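Local coordinates for cytochrome c-550-like protein (Thermosynechococcus elongatus, PDB 4LJI) that probably serves as a low-potential cytochrome c in electron transport and can partially replace cytochrome c-550 of photosystem II, at residues N46-N49 with C50-G54; L57-P60 with L61-L64. One frame throughout, in Å; residues are numbered along the deposited sequence.

Overall arrangement
Interactions 1 and 2 follow each other along the chain, with centres about 10 Å apart, and both touch the same heme c. Interaction 1 (46-54) carries the two thioether bonds and the axial His51. Interaction 2 (57-64) is the loop that follows. It covers part of the porphyrin on the His51 side and reaches the propionates. Two probable backbone hydrogen bonds tie them together: Leu57 N to Cys50 O, 2.8 Å, and Leu64 N to Gly54 O, 2.8 Å. The side chain of Ser63 lies about 7 Å from that of His51. Cys101 completes the iron site from the other face of the heme.

Interaction 1: N46-N49 with C50-G54; sequences NCKN and CHVGG. With HEC (heme c), chain C.
The imidazole of His51 meets Cys47 O and the heme nitrogen NC obliquely; Cys50 CB lies over one face, 4.3 Å above the plane and displaced toward the rim. The heme carbon CHC lies at its edge, in the ring plane. The torsion chi1 of His51, -71°, sets CG beside the backbone N and away from the carbonyl carbon. From there the ring reaches the heme, and His51 NE2 binds the heme iron at 2.1 Å. Cys101 SG is the other axial ligand.

Two thioether bonds join the side chains of Cys47 and Cys50 to the porphyrin, at neighbouring pyrroles. Cys47 SG is bonded to heme CAB at 1.7 Å, and Cys50 SG to heme CAC at 1.9 Å. With His51 next in sequence, this is the CXXCH motif of c-type cytochromes.

The short helix 48-51 brings these groups together. Cys47 sits at its N-cap, and its carbonyl O takes two N-H groups. Cys50 N donates to Cys47 O at 3.3 Å. His51 N donates to the same oxygen in a weak bond of 3.1 Å. One residue further along, Val52 N makes a weak bond to Lys48 O, 3.2 Å. The extended Lys48 chain crosses Val52 obliquely, with its CE 4.0 Å from Val52 CG2. Asn49 OD1 accepts a hydrogen bond from the backbone N of Asn49 of the second subunit, so this helix also takes part in the subunit interface.

His51 ND1 is hydrogen-bonded to Ser55 O, which fixes the ring's rotation and leaves NE2 for the metal. This bond would probably make the imidazole more electron-rich. Together with the sulfur ligand of Cys101, it is consistent with a low redox potential.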
loop_
_atom_site.group_PDB
_atom_site.type_symbol
_atom_site.label_atom_id
_atom_site.label_comp_id
_atom_site.label_asym_id
_atom_site.label_seq_id
_atom_site.Cartn_x
_atom_site.Cartn_y
_atom_site.Cartn_z
ATOM N N ASN A 46 4.941 -0.490 2.256
ATOM C CA ASN A 46 4.350 -1.619 2.961
ATOM C C ASN A 46 3.007 -1.372 3.603
ATOM O O ASN A 46 2.333 -2.338 3.992
ATOM C CB ASN A 46 5.315 -2.136 4.040
ATOM C CG ASN A 46 6.573 -2.711 3.448
ATOM O OD1 ASN A 46 6.530 -3.765 2.796
ATOM N ND2 ASN A 46 7.700 -2.021 3.629
ATOM N N CYS A 47 2.660 -0.103 3.792
ATOM C CA CYS A 47 1.551 0.241 4.682
ATOM C C CYS A 47 0.534 1.192 4.067
ATOM O O CYS A 47 -0.561 1.382 4.614
ATOM C CB CYS A 47 2.072 0.881 5.997
ATOM S SG CYS A 47 3.477 0.017 6.684
ATOM N N LYS A 48 0.914 1.827 2.965
ATOM C CA LYS A 48 0.141 2.957 2.438
ATOM C C LYS A 48 -1.236 2.611 1.857
ATOM O O LYS A 48 -2.090 3.474 1.780
ATOM C CB LYS A 48 0.973 3.765 1.423
ATOM C CG LYS A 48 0.442 5.142 1.132
ATOM C CD LYS A 48 1.471 5.894 0.317
ATOM C CE LYS A 48 0.883 7.154 -0.278
ATOM N NZ LYS A 48 1.976 7.944 -0.888
ATOM N N ASN A 49 -1.452 1.370 1.428
ATOM C CA ASN A 49 -2.772 1.050 0.867
ATOM C C ASN A 49 -3.848 1.240 1.941
ATOM O O ASN A 49 -4.961 1.607 1.638
ATOM C CB ASN A 49 -2.886 -0.399 0.422
ATOM C CG ASN A 49 -1.875 -0.819 -0.635
ATOM O OD1 ASN A 49 -1.917 -1.975 -1.030
ATOM N ND2 ASN A 49 -0.992 0.062 -1.091
ATOM N N CYS A 50 -3.512 0.949 3.214
ATOM C CA CYS A 50 -4.499 1.029 4.278
ATOM C C CYS A 50 -4.380 2.255 5.144
ATOM O O CYS A 50 -5.326 2.633 5.838
ATOM C CB CYS A 50 -4.433 -0.248 5.151
ATOM S SG CYS A 50 -4.890 -1.754 4.166
ATOM N N HIS A 51 -3.197 2.858 5.141
ATOM C CA HIS A 51 -2.914 3.878 6.173
ATOM C C HIS A 51 -2.486 5.176 5.554
ATOM O O HIS A 51 -1.877 6.015 6.218
ATOM C CB HIS A 51 -1.825 3.413 7.156
ATOM C CG HIS A 51 -2.266 2.327 8.073
ATOM N ND1 HIS A 51 -3.281 2.498 8.990
ATOM C CD2 HIS A 51 -1.786 1.084 8.268
ATOM C CE1 HIS A 51 -3.400 1.395 9.718
ATOM N NE2 HIS A 51 -2.526 0.520 9.267
ATOM N N VAL A 52 -2.795 5.352 4.276
ATOM C CA VAL A 52 -2.553 6.648 3.617
ATOM C C VAL A 52 -2.965 7.857 4.474
ATOM O O VAL A 52 -4.056 7.900 5.039
ATOM C CB VAL A 52 -3.211 6.725 2.204
ATOM C CG1 VAL A 52 -4.747 6.789 2.279
ATOM C CG2 VAL A 52 -2.684 7.957 1.435
ATOM N N GLY A 53 -2.025 8.792 4.605
ATOM C CA GLY A 53 -2.185 9.979 5.439
ATOM C C GLY A 53 -2.491 9.770 6.903
ATOM O O GLY A 53 -3.032 10.676 7.563
ATOM N N GLY A 54 -2.146 8.597 7.433
ATOM C CA GLY A 54 -2.414 8.308 8.830
ATOM C C GLY A 54 -3.803 7.796 9.140
ATOM O O GLY A 54 -4.126 7.520 10.295
HETATM FE FE HEC C . -2.131 -1.370 10.106
HETATM C CHA HEC C . -3.991 -0.870 12.971
HETATM C CHB HEC C . 0.613 0.087 11.602
HETATM C CHC HEC C . -0.139 -2.148 7.312
HETATM C CHD HEC C . -4.879 -2.340 8.424
HETATM N NA HEC C . -1.757 -0.513 11.875
HETATM C C1A HEC C . -2.667 -0.463 12.931
HETATM C C2A HEC C . -2.018 0.192 14.050
HETATM C C3A HEC C . -0.745 0.459 13.651
HETATM C C4A HEC C . -0.551 -0.002 12.343
HETATM C CMA HEC C . 0.324 1.107 14.491
HETATM C CAA HEC C . -2.628 0.534 15.410
HETATM C CBA HEC C . -3.379 1.889 15.351
HETATM C CGA HEC C . -3.995 2.313 16.662
HETATM O O1A HEC C . -3.815 1.660 17.728
HETATM O O2A HEC C . -4.707 3.370 16.693
HETATM N NB HEC C . -0.145 -1.077 9.536
HETATM C C1B HEC C . 0.781 -0.507 10.330
HETATM C C2B HEC C . 2.012 -0.484 9.644
HETATM C C3B HEC C . 1.860 -1.137 8.445
HETATM C C4B HEC C . 0.431 -1.488 8.393
HETATM C CMB HEC C . 3.306 0.074 10.195
HETATM C CAB HEC C . 2.871 -1.368 7.384
HETATM C CBB HEC C . 3.859 -2.250 7.794
HETATM N NC HEC C . -2.447 -2.103 8.204
HETATM C C1C HEC C . -1.501 -2.363 7.249
HETATM C C2C HEC C . -2.182 -2.736 6.084
HETATM C C3C HEC C . -3.520 -2.803 6.378
HETATM C C4C HEC C . -3.698 -2.410 7.734
HETATM C CMC HEC C . -1.522 -3.059 4.751
HETATM C CAC HEC C . -4.593 -3.128 5.387
HETATM C CBC HEC C . -4.634 -4.335 4.777
HETATM N ND HEC C . -4.031 -1.549 10.606
HETATM C C1D HEC C . -4.979 -2.022 9.783
HETATM C C2D HEC C . -6.245 -2.142 10.506
HETATM C C3D HEC C . -6.018 -1.721 11.766
HETATM C C4D HEC C . -4.616 -1.334 11.811
HETATM C CMD HEC C . -7.562 -2.623 9.927
HETATM C CAD HEC C . -7.017 -1.692 12.890
HETATM C CBD HEC C . -6.746 -2.944 13.751
HETATM C CGD HEC C . -7.610 -3.444 14.893
HETATM O O1D HEC C . -8.141 -2.676 15.741
HETATM O O2D HEC C . -7.767 -4.686 15.002
#

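Interaction 2: L57-P60 with L61-L64; sequences LPNP and LVSL. With HEC (heme c), chain C.
Val62 N donates to Asn59 O at 3.0 Å, with an N-H...O angle of 161°. This bond closes a type I beta turn from Asn59 to Val62, with Pro60 and Leu61 at its corners.

The Asn59 side chain folds over the same turn. Its CG lies anti to the backbone N (chi1 -180°), which carries the amide past the Leu61 backbone. Asn59 OD1 meets Leu61 N at 3.4 Å in a weak hydrogen bond, the contact that defines an Asx turn. The side chains of Asn59 and Leu61 run side by side in the same direction. The other end of the amide reaches Val62, where Asn59 ND2 lies 3.3 Å from Val62 CG2.

Val62 uses its two methyls on the two heme propionates. CG1 of Val62 packs 3.3 Å from the carboxyl carbon CGA of one. CG2 of Val62 faces O1D of the other at 3.8 Å. Next along the chain, Ser63 O lies only 2.6 Å from heme O2A. Leu64 then reaches the porphyrin itself. Its CD2 lies 3.5 Å from heme C3A, on the face that also carries His51. The turn therefore lines the propionate edge of the pocket, and Leu64, two residues past the turn, covers part of the ring.

In the fold, this is the loop between helix 48-51 and helix 66-70. Pro58 packs on Cys50 and Leu64 on His51, so the loop lies against the heme-binding helix at two points. Val62 O is hydrogen-bonded to Thr56 OG1 within the loop. Ser63 OG bonds to Asp68 OD2 in helix 66-70 and to Ser65 N just before it.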
loop_
_atom_site.group_PDB
_atom_site.type_symbol
_atom_site.label_atom_id
_atom_site.label_comp_id
_atom_site.label_asym_id
_atom_site.label_seq_id
_atom_site.Cartn_x
_atom_site.Cartn_y
_atom_site.Cartn_z
ATOM N N LEU A 57 -8.008 2.780 6.564
ATOM C CA LEU A 57 -9.150 2.661 5.647
ATOM C C LEU A 57 -10.142 1.549 6.047
ATOM O O LEU A 57 -11.364 1.774 6.024
ATOM C CB LEU A 57 -8.657 2.527 4.206
ATOM C CG LEU A 57 -7.914 3.774 3.686
ATOM C CD1 LEU A 57 -7.704 3.690 2.177
ATOM C CD2 LEU A 57 -8.647 5.048 4.022
ATOM N N PRO A 58 -9.640 0.361 6.435
ATOM C CA PRO A 58 -10.607 -0.688 6.796
ATOM C C PRO A 58 -11.214 -0.594 8.199
ATOM O O PRO A 58 -12.178 -1.303 8.489
ATOM C CB PRO A 58 -9.794 -1.977 6.653
ATOM C CG PRO A 58 -8.639 -1.619 5.823
ATOM C CD PRO A 58 -8.306 -0.220 6.206
ATOM N N ASN A 59 -10.655 0.243 9.066
ATOM C CA ASN A 59 -11.306 0.558 10.337
ATOM C C ASN A 59 -10.925 1.963 10.779
ATOM O O ASN A 59 -9.978 2.131 11.541
ATOM C CB ASN A 59 -10.933 -0.449 11.434
ATOM C CG ASN A 59 -11.613 -0.142 12.768
ATOM O OD1 ASN A 59 -12.578 0.625 12.826
ATOM N ND2 ASN A 59 -11.127 -0.759 13.837
ATOM N N PRO A 60 -11.643 2.982 10.288
ATOM C CA PRO A 60 -11.236 4.372 10.556
ATOM C C PRO A 60 -11.262 4.793 12.041
ATOM O O PRO A 60 -10.650 5.806 12.403
ATOM C CB PRO A 60 -12.191 5.206 9.687
ATOM C CG PRO A 60 -13.279 4.290 9.309
ATOM C CD PRO A 60 -12.749 2.902 9.317
ATOM N N LEU A 61 -11.912 3.996 12.884
ATOM C CA LEU A 61 -11.967 4.242 14.334
ATOM C C LEU A 61 -10.624 3.930 15.024
ATOM O O LEU A 61 -10.348 4.393 16.135
ATOM C CB LEU A 61 -13.098 3.394 14.953
ATOM C CG LEU A 61 -13.499 3.294 16.433
ATOM C CD1 LEU A 61 -12.620 2.299 17.193
ATOM C CD2 LEU A 61 -13.532 4.660 17.130
ATOM N N VAL A 62 -9.784 3.157 14.356
ATOM C CA VAL A 62 -8.449 2.844 14.879
ATOM C C VAL A 62 -7.366 3.360 13.902
ATOM O O VAL A 62 -6.718 2.575 13.184
ATOM C CB VAL A 62 -8.284 1.311 15.191
ATOM C CG1 VAL A 62 -6.902 0.992 15.767
ATOM C CG2 VAL A 62 -9.389 0.844 16.141
ATOM N N SER A 63 -7.177 4.683 13.884
ATOM C CA SER A 63 -6.274 5.332 12.939
ATOM C C SER A 63 -4.847 5.421 13.488
ATOM O O SER A 63 -4.570 4.912 14.588
ATOM C CB SER A 63 -6.769 6.745 12.613
ATOM O OG SER A 63 -6.482 7.631 13.669
ATOM N N LEU A 64 -3.954 6.077 12.739
ATOM C CA LEU A 64 -2.591 6.308 13.208
ATOM C C LEU A 64 -2.442 7.677 13.852
ATOM O O LEU A 64 -1.325 8.185 14.020
ATOM C CB LEU A 64 -1.534 6.040 12.121
ATOM C CG LEU A 64 -1.654 4.703 11.398
ATOM C CD1 LEU A 64 -0.502 4.533 10.382
ATOM C CD2 LEU A 64 -1.758 3.513 12.368
HETATM FE FE HEC C . -2.131 -1.370 10.106
HETATM C CHA HEC C . -3.991 -0.870 12.971
HETATM C CHB HEC C . 0.613 0.087 11.602
HETATM C CHC HEC C . -0.139 -2.148 7.312
HETATM C CHD HEC C . -4.879 -2.340 8.424
HETATM N NA HEC C . -1.757 -0.513 11.875
HETATM C C1A HEC C . -2.667 -0.463 12.931
HETATM C C2A HEC C . -2.018 0.192 14.050
HETATM C C3A HEC C . -0.745 0.459 13.651
HETATM C C4A HEC C . -0.551 -0.002 12.343
HETATM C CMA HEC C . 0.324 1.107 14.491
HETATM C CAA HEC C . -2.628 0.534 15.410
HETATM C CBA HEC C . -3.379 1.889 15.351
HETATM C CGA HEC C . -3.995 2.313 16.662
HETATM O O1A HEC C . -3.815 1.660 17.728
HETATM O O2A HEC C . -4.707 3.370 16.693
HETATM N NB HEC C . -0.145 -1.077 9.536
HETATM C C1B HEC C . 0.781 -0.507 10.330
HETATM C C2B HEC C . 2.012 -0.484 9.644
HETATM C C3B HEC C . 1.860 -1.137 8.445
HETATM C C4B HEC C . 0.431 -1.488 8.393
HETATM C CMB HEC C . 3.306 0.074 10.195
HETATM C CAB HEC C . 2.871 -1.368 7.384
HETATM C CBB HEC C . 3.859 -2.250 7.794
HETATM N NC HEC C . -2.447 -2.103 8.204
HETATM C C1C HEC C . -1.501 -2.363 7.249
HETATM C C2C HEC C . -2.182 -2.736 6.084
HETATM C C3C HEC C . -3.520 -2.803 6.378
HETATM C C4C HEC C . -3.698 -2.410 7.734
HETATM C CMC HEC C . -1.522 -3.059 4.751
HETATM C CAC HEC C . -4.593 -3.128 5.387
HETATM C CBC HEC C . -4.634 -4.335 4.777
HETATM N ND HEC C . -4.031 -1.549 10.606
HETATM C C1D HEC C . -4.979 -2.022 9.783
HETATM C C2D HEC C . -6.245 -2.142 10.506
HETATM C C3D HEC C . -6.018 -1.721 11.766
HETATM C C4D HEC C . -4.616 -1.334 11.811
HETATM C CMD HEC C . -7.562 -2.623 9.927
HETATM C CAD HEC C . -7.017 -1.692 12.890
HETATM C CBD HEC C . -6.746 -2.944 13.751
HETATM C CGD HEC C . -7.610 -3.444 14.893
HETATM O O1D HEC C . -8.141 -2.676 15.741
HETATM O O2D HEC C . -7.767 -4.686 15.002
#